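Local coordinates for protein murein peptide amidase A (Escherichia coli O157:H7, PDB 5HXD) that probably hydrolyses the gamma-D-glutamyl-diaminopimelic acid amide bond of murein tripeptide, as a zinc-dependent enzyme of the M14 carboxypeptidase family working in muropeptide degradation, at residues H19-W31 against P136-I148. Residues are numbered along the deposited sequence; the frame is centred on the assembly and turned at random.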
loop_
_atom_site.group_PDB
_atom_site.type_symbol
_atom_site.label_atom_id
_atom_site.label_comp_id
_atom_site.label_asym_id
_atom_site.label_seq_id
_atom_site.Cartn_x
_atom_site.Cartn_y
_atom_site.Cartn_z
ATOM N N HIS A 19 -2.659 -3.242 19.179
ATOM C CA HIS A 19 -2.189 -4.340 18.335
ATOM C C HIS A 19 -2.956 -5.647 18.607
ATOM O O HIS A 19 -3.054 -6.057 19.758
ATOM C CB HIS A 19 -0.691 -4.604 18.549
ATOM C CG HIS A 19 0.202 -3.449 18.194
ATOM N ND1 HIS A 19 0.117 -2.785 16.990
ATOM C CD2 HIS A 19 1.243 -2.900 18.859
ATOM C CE1 HIS A 19 1.044 -1.840 16.951
ATOM N NE2 HIS A 19 1.745 -1.894 18.064
ATOM N N TYR A 20 -3.460 -6.316 17.568
ATOM C CA TYR A 20 -4.005 -7.675 17.741
ATOM C C TYR A 20 -3.104 -8.788 17.175
ATOM O O TYR A 20 -3.573 -9.908 16.936
ATOM C CB TYR A 20 -5.391 -7.800 17.104
ATOM C CG TYR A 20 -5.394 -7.701 15.587
ATOM C CD1 TYR A 20 -5.372 -8.838 14.792
ATOM C CD2 TYR A 20 -5.437 -6.459 14.953
ATOM C CE1 TYR A 20 -5.389 -8.743 13.423
ATOM C CE2 TYR A 20 -5.453 -6.356 13.590
ATOM C CZ TYR A 20 -5.426 -7.495 12.825
ATOM O OH TYR A 20 -5.449 -7.378 11.453
ATOM N N GLY A 21 -1.823 -8.488 16.946
ATOM C CA GLY A 21 -0.878 -9.547 16.646
ATOM C C GLY A 21 0.373 -9.154 15.892
ATOM O O GLY A 21 0.808 -8.008 15.944
ATOM N N ARG A 22 0.950 -10.135 15.197
ATOM C CA ARG A 22 2.107 -9.947 14.330
ATOM C C ARG A 22 1.951 -10.671 12.973
ATOM O O ARG A 22 1.553 -11.843 12.903
ATOM C CB ARG A 22 3.382 -10.429 15.023
ATOM C CG ARG A 22 3.845 -9.575 16.187
ATOM C CD ARG A 22 4.276 -8.209 15.720
ATOM N NE ARG A 22 4.489 -7.243 16.803
ATOM C CZ ARG A 22 5.318 -6.202 16.704
ATOM N NH1 ARG A 22 5.989 -6.022 15.583
ATOM N NH2 ARG A 22 5.476 -5.346 17.709
ATOM N N SER A 23 2.282 -9.952 11.899
ATOM C CA SER A 23 2.440 -10.538 10.570
ATOM C C SER A 23 3.567 -11.550 10.572
ATOM O O SER A 23 4.427 -11.535 11.444
ATOM C CB SER A 23 2.722 -9.457 9.508
ATOM O OG SER A 23 3.957 -8.780 9.733
ATOM N N LEU A 24 3.551 -12.422 9.574
ATOM C CA LEU A 24 4.629 -13.374 9.335
ATOM C C LEU A 24 6.057 -12.793 9.363
ATOM O O LEU A 24 6.983 -13.414 9.888
ATOM C CB LEU A 24 4.401 -14.043 7.992
ATOM C CG LEU A 24 5.322 -15.228 7.800
ATOM C CD1 LEU A 24 5.096 -16.281 8.894
ATOM C CD2 LEU A 24 5.088 -15.803 6.431
ATOM N N LEU A 25 6.243 -11.606 8.799
ATOM C CA LEU A 25 7.576 -11.007 8.746
ATOM C C LEU A 25 7.876 -10.137 9.976
ATOM O O LEU A 25 8.969 -9.584 10.114
ATOM C CB LEU A 25 7.747 -10.189 7.450
ATOM C CG LEU A 25 7.873 -10.938 6.106
ATOM C CD1 LEU A 25 8.335 -10.019 4.966
ATOM C CD2 LEU A 25 8.804 -12.149 6.216
ATOM N N GLY A 26 6.912 -10.008 10.874
ATOM C CA GLY A 26 7.174 -9.349 12.145
ATOM C C GLY A 26 6.553 -7.977 12.348
ATOM O O GLY A 26 6.800 -7.339 13.364
ATOM N N ALA A 27 5.751 -7.511 11.398
ATOM C CA ALA A 27 5.103 -6.215 11.553
ATOM C C ALA A 27 3.952 -6.328 12.555
ATOM O O ALA A 27 3.451 -7.425 12.796
ATOM C CB ALA A 27 4.605 -5.706 10.220
ATOM N N PRO A 28 3.536 -5.206 13.159
ATOM C CA PRO A 28 2.384 -5.406 14.047
ATOM C C PRO A 28 1.082 -5.462 13.273
ATOM O O PRO A 28 0.947 -4.845 12.216
ATOM C CB PRO A 28 2.419 -4.187 14.980
ATOM C CG PRO A 28 3.227 -3.168 14.270
ATOM C CD PRO A 28 4.146 -3.874 13.309
ATOM N N LEU A 29 0.139 -6.239 13.783
ATOM C CA LEU A 29 -1.229 -6.142 13.307
ATOM C C LEU A 29 -1.934 -5.086 14.168
ATOM O O LEU A 29 -1.995 -5.198 15.379
ATOM C CB LEU A 29 -1.901 -7.510 13.349
ATOM C CG LEU A 29 -1.197 -8.510 12.405
ATOM C CD1 LEU A 29 -1.603 -9.937 12.689
ATOM C CD2 LEU A 29 -1.462 -8.176 10.938
ATOM N N ILE A 30 -2.404 -4.027 13.520
ATOM C CA ILE A 30 -2.868 -2.819 14.192
ATOM C C ILE A 30 -4.381 -2.675 14.046
ATOM O O ILE A 30 -4.921 -2.914 12.967
ATOM C CB ILE A 30 -2.158 -1.557 13.607
ATOM C CG1 ILE A 30 -0.641 -1.704 13.726
ATOM C CG2 ILE A 30 -2.615 -0.293 14.295
ATOM C CD1 ILE A 30 0.171 -0.748 12.828
ATOM N N TRP A 31 -5.065 -2.298 15.123
ATOM C CA TRP A 31 -6.481 -1.965 15.010
ATOM C C TRP A 31 -6.870 -0.798 15.885
ATOM O O TRP A 31 -6.161 -0.416 16.820
ATOM C CB TRP A 31 -7.379 -3.162 15.338
ATOM C CG TRP A 31 -7.377 -3.575 16.769
ATOM C CD1 TRP A 31 -6.303 -4.004 17.500
ATOM C CD2 TRP A 31 -8.511 -3.631 17.652
ATOM N NE1 TRP A 31 -6.698 -4.321 18.779
ATOM C CE2 TRP A 31 -8.045 -4.099 18.899
ATOM C CE3 TRP A 31 -9.866 -3.331 17.505
ATOM C CZ2 TRP A 31 -8.893 -4.273 19.996
ATOM C CZ3 TRP A 31 -10.712 -3.514 18.593
ATOM C CH2 TRP A 31 -10.221 -3.975 19.824
ATOM N N PRO A 136 -0.605 -16.414 10.035
ATOM C CA PRO A 136 -0.690 -15.618 11.262
ATOM C C PRO A 136 -1.637 -14.435 11.116
ATOM O O PRO A 136 -2.415 -14.191 12.037
ATOM C CB PRO A 136 0.756 -15.150 11.499
ATOM C CG PRO A 136 1.461 -15.350 10.231
ATOM C CD PRO A 136 0.759 -16.437 9.480
ATOM N N GLU A 137 -1.579 -13.728 9.990
ATOM C CA GLU A 137 -2.549 -12.685 9.693
ATOM C C GLU A 137 -3.986 -13.194 9.788
ATOM O O GLU A 137 -4.869 -12.469 10.231
ATOM C CB GLU A 137 -2.319 -12.113 8.298
ATOM C CG GLU A 137 -1.032 -11.345 8.111
ATOM C CD GLU A 137 0.125 -12.226 7.710
ATOM O OE1 GLU A 137 -0.065 -13.449 7.546
ATOM O OE2 GLU A 137 1.238 -11.690 7.568
ATOM N N THR A 138 -4.225 -14.437 9.370
ATOM C CA THR A 138 -5.581 -14.987 9.381
ATOM C C THR A 138 -6.072 -15.326 10.785
ATOM O O THR A 138 -7.193 -14.985 11.181
ATOM C CB THR A 138 -5.667 -16.253 8.538
ATOM O OG1 THR A 138 -5.238 -15.955 7.202
ATOM C CG2 THR A 138 -7.104 -16.817 8.558
ATOM N N GLN A 139 -5.222 -16.023 11.526
ATOM C CA GLN A 139 -5.528 -16.389 12.892
ATOM C C GLN A 139 -5.781 -15.167 13.741
ATOM O O GLN A 139 -6.755 -15.126 14.486
ATOM C CB GLN A 139 -4.401 -17.241 13.473
ATOM C CG GLN A 139 -4.456 -18.670 12.940
ATOM C CD GLN A 139 -3.119 -19.393 12.986
ATOM O OE1 GLN A 139 -2.216 -19.016 13.736
ATOM N NE2 GLN A 139 -2.990 -20.448 12.180
ATOM N N ALA A 140 -4.919 -14.167 13.608
ATOM C CA ALA A 140 -5.018 -12.976 14.428
ATOM C C ALA A 140 -6.349 -12.270 14.223
ATOM O O ALA A 140 -6.999 -11.872 15.190
ATOM C CB ALA A 140 -3.890 -12.051 14.142
ATOM N N LEU A 141 -6.758 -12.116 12.971
ATOM C CA LEU A 141 -8.040 -11.480 12.708
ATOM C C LEU A 141 -9.196 -12.330 13.233
ATOM O O LEU A 141 -10.155 -11.791 13.742
ATOM C CB LEU A 141 -8.237 -11.215 11.213
ATOM C CG LEU A 141 -9.484 -10.372 10.904
ATOM C CD1 LEU A 141 -9.279 -8.935 11.345
ATOM C CD2 LEU A 141 -9.884 -10.434 9.443
ATOM N N CYS A 142 -9.106 -13.650 13.090
ATOM C CA CYS A 142 -10.151 -14.559 13.552
ATOM C C CYS A 142 -10.380 -14.481 15.055
ATOM O O CYS A 142 -11.526 -14.597 15.523
ATOM C CB CYS A 142 -9.820 -15.999 13.174
ATOM S SG CYS A 142 -10.202 -16.402 11.479
ATOM N N GLN A 143 -9.297 -14.292 15.807
ATOM C CA GLN A 143 -9.390 -14.195 17.255
ATOM C C GLN A 143 -9.889 -12.822 17.711
ATOM O O GLN A 143 -10.664 -12.721 18.678
ATOM C CB GLN A 143 -8.048 -14.526 17.905
ATOM C CG GLN A 143 -7.784 -16.027 17.993
ATOM C CD GLN A 143 -9.030 -16.831 18.425
ATOM O OE1 GLN A 143 -9.727 -16.470 19.392
ATOM N NE2 GLN A 143 -9.318 -17.920 17.697
ATOM N N LEU A 144 -9.443 -11.780 17.015
ATOM C CA LEU A 144 -9.960 -10.430 17.198
ATOM C C LEU A 144 -11.489 -10.432 17.116
ATOM O O LEU A 144 -12.165 -9.945 18.020
ATOM C CB LEU A 144 -9.369 -9.481 16.143
ATOM C CG LEU A 144 -9.770 -8.003 16.147
ATOM C CD1 LEU A 144 -9.036 -7.233 17.229
ATOM C CD2 LEU A 144 -9.526 -7.377 14.790
ATOM N N ILE A 145 -12.028 -11.010 16.046
ATOM C CA ILE A 145 -13.471 -10.988 15.815
ATOM C C ILE A 145 -14.237 -11.862 16.837
ATOM O O ILE A 145 -15.422 -11.645 17.065
ATOM C CB ILE A 145 -13.793 -11.405 14.341
ATOM C CG1 ILE A 145 -13.046 -10.480 13.383
ATOM C CG2 ILE A 145 -15.286 -11.319 14.038
ATOM C CD1 ILE A 145 -13.295 -10.744 11.910
ATOM N N HIS A 146 -13.555 -12.817 17.472
ATOM C CA HIS A 146 -14.151 -13.584 18.577
ATOM C C HIS A 146 -14.156 -12.763 19.856
ATOM O O HIS A 146 -15.174 -12.684 20.541
ATOM C CB HIS A 146 -13.407 -14.898 18.816
ATOM C CG HIS A 146 -13.918 -16.046 17.992
ATOM N ND1 HIS A 146 -13.240 -16.534 16.903
ATOM C CD2 HIS A 146 -15.043 -16.790 18.114
ATOM C CE1 HIS A 146 -13.928 -17.543 16.377
ATOM N NE2 HIS A 146 -15.018 -17.713 17.091
ATOM N N ARG A 147 -13.023 -12.143 20.169
ATOM C CA ARG A 147 -12.905 -11.272 21.342
ATOM C C ARG A 147 -13.976 -10.158 21.343
ATOM O O ARG A 147 -14.726 -10.006 22.319
ATOM C CB ARG A 147 -11.495 -10.663 21.402
ATOM C CG ARG A 147 -11.170 -9.840 22.668
ATOM C CD ARG A 147 -9.978 -8.865 22.442
ATOM N NE ARG A 147 -8.831 -9.533 21.827
ATOM C CZ ARG A 147 -7.881 -8.904 21.128
ATOM N NH1 ARG A 147 -7.966 -7.586 20.965
ATOM N NH2 ARG A 147 -6.852 -9.576 20.583
ATOM N N ILE A 148 -14.064 -9.403 20.242
ATOM C CA ILE A 148 -14.894 -8.195 20.211
ATOM C C ILE A 148 -16.360 -8.426 19.846
ATOM O O ILE A 148 -17.208 -7.580 20.166
ATOM C CB ILE A 148 -14.331 -7.141 19.220
ATOM C CG1 ILE A 148 -14.429 -7.646 17.780
ATOM C CG2 ILE A 148 -12.910 -6.763 19.580
ATOM C CD1 ILE A 148 -14.659 -6.555 16.788
HETATM O O HOH W 1 -6.033 -5.721 21.216
HETATM O O HOH W 2 -5.636 -11.099 17.292
#
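Tyr-20 sets CG between its own backbone N and carbonyl carbon (chi1 67°), Trp-31 does the same, and Leu-144 holds CG opposite its backbone N (chi1 -180°), so that its two methyls fork between the two rings. Leu-144 CD2 sits over the Tyr-20 face, 4.2 Å from the ring centroid, and Leu-144 CD1 makes the second CH-pi contact, 3.8 Å from the centroid of the Trp-31 five-membered ring. Leu-29 CB covers the opposite face of Tyr-20. Ala-140 CB packs against Leu-29 CD1 and, at 3.6 Å, against Tyr-20 CD1. Farther along the helix, Ile-148 CG2 meets the benzo part of Trp-31 at CH2, and the Arg-147 guanidinium turns its edge to Trp-31 CZ2, the two planes 62° apart. This is a beta hairpin, strands 18-22 and 28-31, laid on helix 136-148 of the M14 zinc carboxypeptidase fold; Val-76, on the outermost strand 74-76 of the central sheet, also touches Tyr-20, Trp-31 and Leu-144. Around its turn the hairpin meets the second subunit, where Ala-27 packs on Ala-27 of that subunit. A water accepts from Trp-31 NE1 (2.9 Å) and weakly from Arg-147 NH1. At the turn, Leu-24 N donates to Glu-137 OE2 (3.1 Å) in a nearly straight bond, approaching from above the carboxylate plane; Asn-91 holds OE1. Pro-136 CG lies 3.9 Å from Leu-24 CB.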